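PDB 3T7V: methylornithine synthase PylB from Methanosarcina barkeri, which catalyses the radical-based isomerization of L-lysine to (3R)-3-methyl-D-ornithine, a step of pyrrolysine biosynthesis, using a [4Fe-4S] cluster and S-adenosylmethionine. Local coordinates for residues F77-N81 with G309-R315; N87-L91 with Q306-V310. All blocks are in the same frame, centred on the assembly; numbering follows the deposited sequence.

Contact 1 of 2, residues F77-N81 with G309-R315; sequences FCYYN and GVANYDR. With SAM (S-adenosylmethionine), chain C; SF4 (iron/sulfur cluster), chain B.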
ATOM      1  N   PHE A  77       1.035 -15.295  -6.043  1.00 13.12           N
ATOM      2  CA  PHE A  77       0.030 -14.860  -5.055  1.00 14.40           C
ATOM      3  C   PHE A  77      -1.119 -14.033  -5.695  1.00 12.57           C
ATOM      4  O   PHE A  77      -2.138 -13.780  -5.022  1.00 13.73           O
ATOM      5  CB  PHE A  77       0.694 -13.991  -3.930  1.00 14.36           C
ATOM      6  CG  PHE A  77       1.501 -12.855  -4.441  1.00 12.19           C
ATOM      7  CD1 PHE A  77       0.902 -11.598  -4.697  1.00 12.24           C
ATOM      8  CD2 PHE A  77       2.865 -13.024  -4.703  1.00 14.06           C
ATOM      9  CE1 PHE A  77       1.684 -10.569  -5.219  1.00 14.26           C
ATOM     10  CE2 PHE A  77       3.668 -11.966  -5.112  1.00 14.37           C
ATOM     11  CZ  PHE A  77       3.051 -10.730  -5.429  1.00 13.79           C
ATOM     12  N   CYS A  78      -0.897 -13.515  -6.939  1.00 11.37           N
ATOM     13  CA  CYS A  78      -1.763 -12.464  -7.406  1.00 11.53           C
ATOM     14  C   CYS A  78      -2.805 -12.965  -8.390  1.00 11.57           C
ATOM     15  O   CYS A  78      -2.489 -13.694  -9.329  1.00 11.89           O
ATOM     16  CB  CYS A  78      -0.872 -11.447  -8.147  1.00 12.16           C
ATOM     17  SG  CYS A  78      -1.832 -10.021  -8.726  1.00 12.13           S
ATOM     18  N   TYR A  79      -4.051 -12.568  -8.162  1.00 11.45           N
ATOM     19  CA  TYR A  79      -5.148 -12.996  -9.069  1.00 11.94           C
ATOM     20  C   TYR A  79      -4.861 -12.575 -10.519  1.00 12.06           C
ATOM     21  O   TYR A  79      -5.368 -13.233 -11.451  1.00 12.77           O
ATOM     22  CB  TYR A  79      -6.407 -12.280  -8.602  1.00 13.29           C
ATOM     23  CG  TYR A  79      -7.681 -12.689  -9.329  1.00 13.05           C
ATOM     24  CD1 TYR A  79      -8.220 -14.000  -9.141  1.00 14.72           C
ATOM     25  CD2 TYR A  79      -8.268 -11.824 -10.205  1.00 15.39           C
ATOM     26  CE1 TYR A  79      -9.404 -14.356  -9.813  1.00 17.16           C
ATOM     27  CE2 TYR A  79      -9.465 -12.167 -10.832  1.00 16.44           C
ATOM     28  CZ  TYR A  79      -9.998 -13.426 -10.620  1.00 17.70           C
ATOM     29  OH  TYR A  79     -11.171 -13.755 -11.279  1.00 23.64           O
ATOM     30  N   TYR A  80      -4.132 -11.476 -10.734  1.00 11.35           N
ATOM     31  CA  TYR A  80      -3.999 -10.925 -12.058  1.00 11.79           C
ATOM     32  C   TYR A  80      -2.762 -11.456 -12.770  1.00 11.54           C
ATOM     33  O   TYR A  80      -2.470 -11.050 -13.877  1.00 12.11           O
ATOM     34  CB  TYR A  80      -3.980  -9.366 -11.942  1.00 12.54           C
ATOM     35  CG  TYR A  80      -5.253  -8.867 -11.353  1.00 12.08           C
ATOM     36  CD1 TYR A  80      -5.368  -8.620  -9.989  1.00 14.23           C
ATOM     37  CD2 TYR A  80      -6.343  -8.627 -12.141  1.00 12.37           C
ATOM     38  CE1 TYR A  80      -6.552  -8.206  -9.406  1.00 14.85           C
ATOM     39  CE2 TYR A  80      -7.562  -8.202 -11.547  1.00 14.05           C
ATOM     40  CZ  TYR A  80      -7.620  -8.003 -10.153  1.00 16.14           C
ATOM     41  OH  TYR A  80      -8.868  -7.588  -9.700  1.00 20.03           O
ATOM     42  N   ASN A  81      -2.080 -12.463 -12.194  1.00 11.42           N
ATOM     43  CA  ASN A  81      -0.933 -13.050 -12.915  1.00 12.37           C
ATOM     44  C   ASN A  81      -1.327 -13.537 -14.300  1.00 12.62           C
ATOM     45  O   ASN A  81      -2.478 -13.960 -14.486  1.00 12.62           O
ATOM     46  CB  ASN A  81      -0.155 -13.989 -12.057  1.00 17.58           C
ATOM     47  CG  ASN A  81      -0.669 -15.318 -12.202  1.00 17.90           C
ATOM     48  OD1 ASN A  81      -0.235 -16.049 -13.149  1.00 18.69           O
ATOM     49  ND2 ASN A  81      -1.562 -15.682 -11.341  1.00 20.68           N
ATOM     50  N   GLY A 309     -10.193  -3.595  -6.753  1.00 16.67           N
ATOM     51  CA  GLY A 309      -9.006  -3.568  -5.865  1.00 15.00           C
ATOM     52  C   GLY A 309      -8.035  -4.641  -6.397  1.00 13.54           C
ATOM     53  O   GLY A 309      -8.159  -5.153  -7.508  1.00 16.84           O
ATOM     54  N   VAL A 310      -7.091  -5.024  -5.567  1.00 15.73           N
ATOM     55  CA  VAL A 310      -6.093  -6.081  -5.955  1.00 16.26           C
ATOM     56  C   VAL A 310      -6.369  -7.382  -5.215  1.00 16.59           C
ATOM     57  O   VAL A 310      -6.441  -8.457  -5.878  1.00 16.81           O
ATOM     58  CB  VAL A 310      -4.618  -5.624  -5.681  1.00 17.24           C
ATOM     59  CG1 VAL A 310      -3.662  -6.744  -6.131  1.00 21.35           C
ATOM     60  CG2 VAL A 310      -4.381  -4.322  -6.476  1.00 18.18           C
ATOM     61  N   ALA A 311      -6.546  -7.310  -3.911  1.00 16.28           N
ATOM     62  CA  ALA A 311      -6.881  -8.507  -3.118  1.00 17.71           C
ATOM     63  C   ALA A 311      -8.385  -8.763  -3.150  1.00 16.94           C
ATOM     64  O   ALA A 311      -8.830  -9.932  -3.072  1.00 18.57           O
ATOM     65  CB  ALA A 311      -6.339  -8.360  -1.712  1.00 18.54           C
ATOM     66  N   ASN A 312      -9.195  -7.675  -3.197  1.00 16.35           N
ATOM     67  CA  ASN A 312     -10.656  -7.828  -3.443  1.00 17.26           C
ATOM     68  C   ASN A 312     -11.330  -8.728  -2.384  1.00 18.38           C
ATOM     69  O   ASN A 312     -11.993  -9.684  -2.741  1.00 19.92           O
ATOM     70  CB  ASN A 312     -10.977  -8.290  -4.901  1.00 19.10           C
ATOM     71  CG  ASN A 312     -10.520  -7.292  -5.921  1.00 18.77           C
ATOM     72  OD1 ASN A 312      -9.630  -7.601  -6.753  1.00 21.39           O
ATOM     73  ND2 ASN A 312     -11.044  -6.119  -5.842  1.00 16.79           N
ATOM     74  N   TYR A 313     -11.183  -8.361  -1.109  1.00 15.88           N
ATOM     75  CA  TYR A 313     -11.835  -9.165  -0.039  1.00 17.45           C
ATOM     76  C   TYR A 313     -13.350  -9.235  -0.241  1.00 17.80           C
ATOM     77  O   TYR A 313     -13.978 -10.227   0.195  1.00 24.23           O
ATOM     78  CB  TYR A 313     -11.539  -8.597   1.361  1.00 19.45           C
ATOM     79  CG  TYR A 313     -12.552  -7.544   1.758  1.00 19.65           C
ATOM     80  CD1 TYR A 313     -13.634  -7.896   2.602  1.00 22.50           C
ATOM     81  CD2 TYR A 313     -12.492  -6.220   1.281  1.00 19.80           C
ATOM     82  CE1 TYR A 313     -14.616  -6.961   2.927  1.00 22.65           C
ATOM     83  CE2 TYR A 313     -13.463  -5.278   1.605  1.00 20.79           C
ATOM     84  CZ  TYR A 313     -14.541  -5.674   2.391  1.00 24.69           C
ATOM     85  OH  TYR A 313     -15.516  -4.752   2.689  1.00 26.80           O
ATOM     86  N   ASP A 314     -13.932  -8.214  -0.906  1.00 17.92           N
ATOM     87  CA  ASP A 314     -15.340  -8.025  -1.125  1.00 20.56           C
ATOM     88  C   ASP A 314     -15.834  -8.491  -2.495  1.00 20.61           C
ATOM     89  O   ASP A 314     -16.919  -8.098  -2.912  1.00 24.26           O
ATOM     90  CB  ASP A 314     -15.689  -6.542  -0.874  1.00 21.46           C
ATOM     91  CG  ASP A 314     -14.784  -5.543  -1.656  1.00 21.43           C
ATOM     92  OD1 ASP A 314     -13.779  -5.970  -2.321  1.00 19.43           O
ATOM     93  OD2 ASP A 314     -15.028  -4.338  -1.503  1.00 21.66           O
ATOM     94  N   ARG A 315     -15.068  -9.356  -3.163  1.00 21.32           N
ATOM     95  CA  ARG A 315     -15.376  -9.870  -4.520  1.00 25.58           C
ATOM     96  C   ARG A 315     -16.718 -10.547  -4.538  1.00 29.47           C
ATOM     97  O   ARG A 315     -17.434 -10.417  -5.530  1.00 30.76           O
ATOM     98  CB  ARG A 315     -14.273 -10.864  -4.975  1.00 28.06           C
ATOM     99  CG  ARG A 315     -14.308 -11.383  -6.434  1.00 37.38           C
ATOM    100  CD  ARG A 315     -13.132 -12.346  -6.689  1.00 45.89           C
ATOM    101  NE  ARG A 315     -11.914 -11.614  -7.088  1.00 40.10           N
ATOM    102  CZ  ARG A 315     -11.833 -10.830  -8.167  1.00 39.39           C
ATOM    103  NH1 ARG A 315     -12.863 -10.663  -9.006  1.00 50.41           N
ATOM    104  NH2 ARG A 315     -10.700 -10.202  -8.435  1.00 32.51           N
TER
HETATM  105  N   SAM C 992       1.730  -4.757 -10.871  1.00 18.22           N
HETATM  106  CA  SAM C 992       2.399  -3.844 -10.070  1.00 16.65           C
HETATM  107  C   SAM C 992       3.253  -4.443  -9.025  1.00 15.13           C
HETATM  108  O   SAM C 992       3.259  -5.680  -8.859  1.00 15.50           O
HETATM  109  OXT SAM C 992       4.052  -3.654  -8.408  1.00 14.39           O
HETATM  110  CB  SAM C 992       1.582  -3.243  -9.160  1.00 20.95           C
HETATM  111  CG  SAM C 992       0.530  -3.977  -8.433  0.50 25.16           C
HETATM  112  SD  SAM C 992       0.661  -3.771  -6.606  0.50 28.46           S
HETATM  113  CE  SAM C 992      -0.850  -2.914  -6.253  0.50 34.42           C
HETATM  114  C5' SAM C 992       0.257  -5.413  -6.048  0.50 26.78           C
HETATM  115  C4' SAM C 992       0.763  -5.683  -4.839  1.00 22.74           C
HETATM  116  O4' SAM C 992      -0.702  -5.944  -4.360  1.00 19.41           O
HETATM  117  C3' SAM C 992       1.638  -6.677  -4.737  1.00 22.35           C
HETATM  118  O3' SAM C 992       2.728  -5.779  -4.487  1.00 18.65           O
HETATM  119  C2' SAM C 992       1.085  -7.105  -3.371  1.00 20.44           C
HETATM  120  O2' SAM C 992       1.798  -6.517  -2.234  1.00 21.87           O
HETATM  121  C1' SAM C 992      -0.427  -6.833  -3.272  1.00 16.59           C
HETATM  122  N9  SAM C 992      -1.193  -8.090  -3.602  1.00 14.80           N
HETATM  123  C8  SAM C 992      -1.345  -8.744  -4.794  1.00 13.94           C
HETATM  124  N7  SAM C 992      -2.065  -9.840  -4.600  1.00 13.08           N
HETATM  125  C5  SAM C 992      -2.396  -9.890  -3.266  1.00 12.46           C
HETATM  126  C6  SAM C 992      -3.069 -10.845  -2.488  1.00 12.45           C
HETATM  127  N6  SAM C 992      -3.579 -11.965  -3.001  1.00 13.57           N
HETATM  128  N1  SAM C 992      -3.267 -10.582  -1.187  1.00 13.50           N
HETATM  129  C2  SAM C 992      -2.757  -9.459  -0.600  1.00 14.72           C
HETATM  130  N3  SAM C 992      -2.004  -8.574  -1.297  1.00 14.37           N
HETATM  131  C4  SAM C 992      -1.854  -8.797  -2.640  1.00 13.32           C
HETATM  132 FE1  SF4 B 991       1.685  -6.735  -9.944  1.00 13.89          FE
HETATM  133 FE2  SF4 B 991       1.246  -8.480 -12.075  1.00 12.52          FE
HETATM  134 FE3  SF4 B 991      -0.048  -8.969  -9.792  1.00 12.73          FE
HETATM  135 FE4  SF4 B 991       2.555  -9.405  -9.928  1.00 12.79          FE
HETATM  136  S1  SF4 B 991       0.995 -10.494 -11.152  1.00 13.27           S
HETATM  137  S2  SF4 B 991       1.466  -8.317  -8.258  1.00 12.39           S
HETATM  138  S3  SF4 B 991       3.303  -7.777 -11.282  1.00 12.75           S
HETATM  139  S4  SF4 B 991      -0.361  -7.185 -11.101  1.00 12.52           S
HETATM  140  O   HOH W   1      -4.481 -10.654  -6.085  1.00 12.80           O
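Arg315 lays its guanidinium over one face of the Tyr79 ring, a cation-pi contact that spans two loops of the radical SAM TIM barrel, one of them the cluster-binding loop. Arg315 CZ stands 4.2 Å from the Tyr79 ring centroid and 24° off the ring normal; the two planes are 31° apart, so the groups overlap without being parallel. Within this pair the closest atoms are Arg315 NH2 and Tyr79 CE2, 3.3 Å apart, with NH2 over the ring face. Arg315 bends at its third torsion (chi3 -86°), which turns the guanidinium back over the ring. An alanine in place of Tyr79 removes the ring under the guanidinium, which is then likely to be freer to turn.

Tyr80 takes a different route: the Val310 carbonyl O lies near its ring plane, 3.5 Å from Tyr80 CE1, while its hydroxyl is hydrogen-bonded to Glu308. A water accepts from Tyr79 N and donates to Val310 O, linking the two backbones.

Both loops also meet the cofactor. Phe77 O receives a weak bond from the adenine N6, and the Phe77 ring brings an edge to the adenine, whereas Val310 CG1 touches SAM C8 at 3.3 Å from the other segment. Cys78 bonds one iron of the cluster, and the type I turn from Cys78 to Asn81 is closed by Asn81, whose backbone N and side-chain ND2 both donate to Cys78 O. The same cysteine's SG, 2.3 Å from FE3, also accepts from Tyr80 N at 3.4 Å.

Contact 2 of 2, residues N87-L91 with Q306-V310; sequences NRYRL and QLEGV. With SAM (S-adenosylmethionine), chain C.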
ATOM      1  N   ASN A  87     -11.347 -12.171 -16.245  1.00 16.02           N
ATOM      2  CA  ASN A  87     -11.866 -10.937 -16.876  1.00 16.31           C
ATOM      3  C   ASN A  87     -10.742  -9.916 -16.657  1.00 16.03           C
ATOM      4  O   ASN A  87     -10.152  -9.866 -15.553  1.00 18.80           O
ATOM      5  CB  ASN A  87     -13.157 -10.490 -16.201  1.00 19.74           C
ATOM      6  CG  ASN A  87     -13.635  -9.185 -16.746  1.00 26.68           C
ATOM      7  OD1 ASN A  87     -13.670  -8.144 -16.051  1.00 41.20           O
ATOM      8  ND2 ASN A  87     -13.729  -9.159 -17.983  1.00 20.64           N
ATOM      9  N   ARG A  88     -10.451  -9.106 -17.697  1.00 14.90           N
ATOM     10  CA  ARG A  88      -9.439  -8.048 -17.621  1.00 13.49           C
ATOM     11  C   ARG A  88      -9.953  -6.844 -18.385  1.00 13.37           C
ATOM     12  O   ARG A  88     -10.699  -6.969 -19.364  1.00 16.34           O
ATOM     13  CB  ARG A  88      -8.161  -8.461 -18.303  1.00 15.24           C
ATOM     14  CG  ARG A  88      -7.502  -9.564 -17.432  1.00 18.01           C
ATOM     15  CD  ARG A  88      -6.201  -9.945 -17.958  1.00 18.48           C
ATOM     16  NE  ARG A  88      -5.722 -11.200 -17.435  1.00 13.80           N
ATOM     17  CZ  ARG A  88      -4.828 -11.285 -16.437  1.00 12.09           C
ATOM     18  NH1 ARG A  88      -4.315 -10.217 -15.807  1.00 12.81           N
ATOM     19  NH2 ARG A  88      -4.397 -12.499 -16.084  1.00 13.58           N
ATOM     20  N   TYR A  89      -9.609  -5.653 -17.885  1.00 12.43           N
ATOM     21  CA  TYR A  89     -10.050  -4.433 -18.527  1.00 12.49           C
ATOM     22  C   TYR A  89      -8.917  -3.454 -18.664  1.00 12.31           C
ATOM     23  O   TYR A  89      -7.915  -3.543 -17.908  1.00 12.48           O
ATOM     24  CB  TYR A  89     -11.252  -3.814 -17.751  1.00 13.45           C
ATOM     25  CG  TYR A  89     -10.922  -3.300 -16.345  1.00 12.68           C
ATOM     26  CD1 TYR A  89     -11.212  -4.049 -15.206  1.00 14.57           C
ATOM     27  CD2 TYR A  89     -10.322  -2.019 -16.174  1.00 12.27           C
ATOM     28  CE1 TYR A  89     -10.939  -3.574 -13.934  1.00 14.00           C
ATOM     29  CE2 TYR A  89      -9.980  -1.538 -14.872  1.00 13.22           C
ATOM     30  CZ  TYR A  89     -10.339  -2.304 -13.790  1.00 13.24           C
ATOM     31  OH  TYR A  89     -10.018  -1.810 -12.537  1.00 13.66           O
ATOM     32  N   ARG A  90      -9.093  -2.463 -19.517  1.00 12.32           N
ATOM     33  CA  ARG A  90      -8.077  -1.386 -19.714  1.00 12.18           C
ATOM     34  C   ARG A  90      -8.893  -0.140 -19.960  1.00 11.94           C
ATOM     35  O   ARG A  90      -9.602  -0.031 -20.972  1.00 13.56           O
ATOM     36  CB  ARG A  90      -7.188  -1.730 -20.886  1.00 13.62           C
ATOM     37  CG  ARG A  90      -6.125  -0.669 -21.153  1.00 15.41           C
ATOM     38  CD  ARG A  90      -5.275  -1.020 -22.379  1.00 14.68           C
ATOM     39  NE  ARG A  90      -4.529  -2.311 -22.215  1.00 13.25           N
ATOM     40  CZ  ARG A  90      -4.708  -3.440 -22.897  1.00 13.79           C
ATOM     41  NH1 ARG A  90      -5.774  -3.604 -23.767  1.00 18.76           N
ATOM     42  NH2 ARG A  90      -3.887  -4.421 -22.740  1.00 15.35           N
ATOM     43  N   LEU A  91      -8.924   0.770 -18.992  1.00 12.55           N
ATOM     44  CA  LEU A  91      -9.798   1.986 -19.098  1.00 11.99           C
ATOM     45  C   LEU A  91      -9.363   2.781 -20.326  1.00 12.04           C
ATOM     46  O   LEU A  91      -8.171   2.965 -20.627  1.00 14.62           O
ATOM     47  CB  LEU A  91      -9.631   2.879 -17.887  1.00 12.73           C
ATOM     48  CG  LEU A  91     -10.026   2.222 -16.556  1.00 13.56           C
ATOM     49  CD1 LEU A  91      -9.856   3.265 -15.468  1.00 15.42           C
ATOM     50  CD2 LEU A  91     -11.492   1.674 -16.600  1.00 17.21           C
ATOM     51  N   GLN A 306     -16.998   0.642 -10.893  1.00 30.23           N
ATOM     52  CA  GLN A 306     -16.925  -0.789 -11.098  1.00 37.42           C
ATOM     53  C   GLN A 306     -15.461  -1.178 -11.008  1.00 23.60           C
ATOM     54  O   GLN A 306     -15.081  -2.308 -11.304  1.00 28.45           O
ATOM     55  CB  GLN A 306     -17.385  -1.076 -12.505  1.00 50.88           C
ATOM     56  CG  GLN A 306     -16.957   0.047 -13.448  1.00 63.36           C
ATOM     57  CD  GLN A 306     -17.297  -0.197 -14.905  1.00111.24           C
ATOM     58  OE1 GLN A 306     -16.457  -0.702 -15.657  1.00133.42           O
ATOM     59  NE2 GLN A 306     -18.519   0.171 -15.323  1.00 47.15           N
ATOM     60  N   LEU A 307     -14.587  -0.215 -10.670  1.00 18.15           N
ATOM     61  CA  LEU A 307     -13.129  -0.526 -10.684  1.00 17.91           C
ATOM     62  C   LEU A 307     -12.807  -1.544  -9.617  1.00 16.53           C
ATOM     63  O   LEU A 307     -13.486  -1.665  -8.598  1.00 20.05           O
ATOM     64  CB  LEU A 307     -12.273   0.723 -10.408  1.00 17.47           C
ATOM     65  CG  LEU A 307     -12.355   1.818 -11.523  1.00 17.51           C
ATOM     66  CD1 LEU A 307     -11.527   3.024 -11.139  1.00 24.80           C
ATOM     67  CD2 LEU A 307     -11.902   1.250 -12.856  1.00 23.87           C
ATOM     68  N   GLU A 308     -11.716  -2.252  -9.824  1.00 16.42           N
ATOM     69  CA  GLU A 308     -11.321  -3.353  -8.873  1.00 16.44           C
ATOM     70  C   GLU A 308     -10.256  -2.891  -7.878  1.00 15.94           C
ATOM     71  O   GLU A 308      -9.542  -1.878  -8.074  1.00 15.01           O
ATOM     72  CB  GLU A 308     -10.790  -4.539  -9.721  1.00 17.39           C
ATOM     73  CG  GLU A 308     -12.024  -5.135 -10.475  1.00 21.04           C
ATOM     74  CD  GLU A 308     -11.819  -6.220 -11.442  1.00 27.12           C
ATOM     75  OE1 GLU A 308     -10.714  -6.783 -11.475  1.00 30.41           O
ATOM     76  OE2 GLU A 308     -12.837  -6.516 -12.176  1.00 34.50           O
ATOM     77  N   GLY A 309     -10.193  -3.595  -6.753  1.00 16.67           N
ATOM     78  CA  GLY A 309      -9.006  -3.568  -5.865  1.00 15.00           C
ATOM     79  C   GLY A 309      -8.035  -4.641  -6.397  1.00 13.54           C
ATOM     80  O   GLY A 309      -8.159  -5.153  -7.508  1.00 16.84           O
ATOM     81  N   VAL A 310      -7.091  -5.024  -5.567  1.00 15.73           N
ATOM     82  CA  VAL A 310      -6.093  -6.081  -5.955  1.00 16.26           C
ATOM     83  C   VAL A 310      -6.369  -7.382  -5.215  1.00 16.59           C
ATOM     84  O   VAL A 310      -6.441  -8.457  -5.878  1.00 16.81           O
ATOM     85  CB  VAL A 310      -4.618  -5.624  -5.681  1.00 17.24           C
ATOM     86  CG1 VAL A 310      -3.662  -6.744  -6.131  1.00 21.35           C
ATOM     87  CG2 VAL A 310      -4.381  -4.322  -6.476  1.00 18.18           C
TER
HETATM   88  N   SAM C 992       1.730  -4.757 -10.871  1.00 18.22           N
HETATM   89  CA  SAM C 992       2.399  -3.844 -10.070  1.00 16.65           C
HETATM   90  C   SAM C 992       3.253  -4.443  -9.025  1.00 15.13           C
HETATM   91  O   SAM C 992       3.259  -5.680  -8.859  1.00 15.50           O
HETATM   92  OXT SAM C 992       4.052  -3.654  -8.408  1.00 14.39           O
HETATM   93  CB  SAM C 992       1.582  -3.243  -9.160  1.00 20.95           C
HETATM   94  CG  SAM C 992       0.530  -3.977  -8.433  0.50 25.16           C
HETATM   95  SD  SAM C 992       0.661  -3.771  -6.606  0.50 28.46           S
HETATM   96  CE  SAM C 992      -0.850  -2.914  -6.253  0.50 34.42           C
HETATM   97  C5' SAM C 992       0.257  -5.413  -6.048  0.50 26.78           C
HETATM   98  C4' SAM C 992       0.763  -5.683  -4.839  1.00 22.74           C
HETATM   99  O4' SAM C 992      -0.702  -5.944  -4.360  1.00 19.41           O
HETATM  100  C3' SAM C 992       1.638  -6.677  -4.737  1.00 22.35           C
HETATM  101  O3' SAM C 992       2.728  -5.779  -4.487  1.00 18.65           O
HETATM  102  C2' SAM C 992       1.085  -7.105  -3.371  1.00 20.44           C
HETATM  103  O2' SAM C 992       1.798  -6.517  -2.234  1.00 21.87           O
HETATM  104  C1' SAM C 992      -0.427  -6.833  -3.272  1.00 16.59           C
HETATM  105  N9  SAM C 992      -1.193  -8.090  -3.602  1.00 14.80           N
HETATM  106  C8  SAM C 992      -1.345  -8.744  -4.794  1.00 13.94           C
HETATM  107  N7  SAM C 992      -2.065  -9.840  -4.600  1.00 13.08           N
HETATM  108  C5  SAM C 992      -2.396  -9.890  -3.266  1.00 12.46           C
HETATM  109  C6  SAM C 992      -3.069 -10.845  -2.488  1.00 12.45           C
HETATM  110  N6  SAM C 992      -3.579 -11.965  -3.001  1.00 13.57           N
HETATM  111  N1  SAM C 992      -3.267 -10.582  -1.187  1.00 13.50           N
HETATM  112  C2  SAM C 992      -2.757  -9.459  -0.600  1.00 14.72           C
HETATM  113  N3  SAM C 992      -2.004  -8.574  -1.297  1.00 14.37           N
HETATM  114  C4  SAM C 992      -1.854  -8.797  -2.640  1.00 13.32           C
HETATM  115  O   HOH W   2     -10.151  -7.330 -14.217  1.00 18.60           O
HETATM  116  O   HOH W   3     -13.453  -8.830 -13.138  1.00 41.47           O
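Tyr89 reaches Glu308 by a single direct hydrogen bond: the backbone N of Glu308 donates to Tyr89 OH over 3.2 Å, nearly straight at 173°. The same hydroxyl is also hydrogen-bonded to Tyr66 O of strand 58-68, so it ties the 306-310 loop to the barrel wall.

Water carries the remaining polar contact. One molecule donates to Asn87 O and Glu308 OE1, another to Asn87 OD1 and, at 2.6 Å, to Glu308 OE2, so each carboxylate oxygen has its own bridge. Glu308 OE1 is in addition hydrogen-bonded to Tyr80 OH. These are loops of the radical SAM TIM barrel: 87-91 lies in the loop between strand 58-68 and helix 93-103, while segment 306-310 lies in the loop between strand 296-300 and helix 324-334.

Van der Waals contacts complete the interface. Glu308 CD approaches the edge of the Tyr89 ring at CE1 (3.7 Å), with the carboxylate plane 89° from the ring plane. Tyr89 CG sits between backbone N and carbonyl carbon (chi1 67°), which carries the ring across to the other loop. One methyl, Leu307 CD2, serves two neighbours: it lies 3.9 Å from Tyr89 CE2 and 3.8 Å from Leu91 CD2.

Both contacts join the loop after strand 58-68 to the loop after strand 296-300, and they share Gly309 and Val310, with centres 10 Å apart. Contact 1 is the more buried of the two and lies against cofactor and cluster, although its Arg315 is exposed; contact 2 is partly buried, with Asn87 at the surface, and meets S-adenosylmethionine only through the shared Val310. Their chemistry follows: contact 1 combines a cation-pi pair, a single water bridge and cofactor contacts, contact 2 a direct hydrogen bond, two waters and leucine packing. They are stitched together by probable hydrogen bonds from Tyr80 OH to Glu308 OE1, 2.7 Å, and from Arg88 NH1 to Tyr80 O, 2.8 Å.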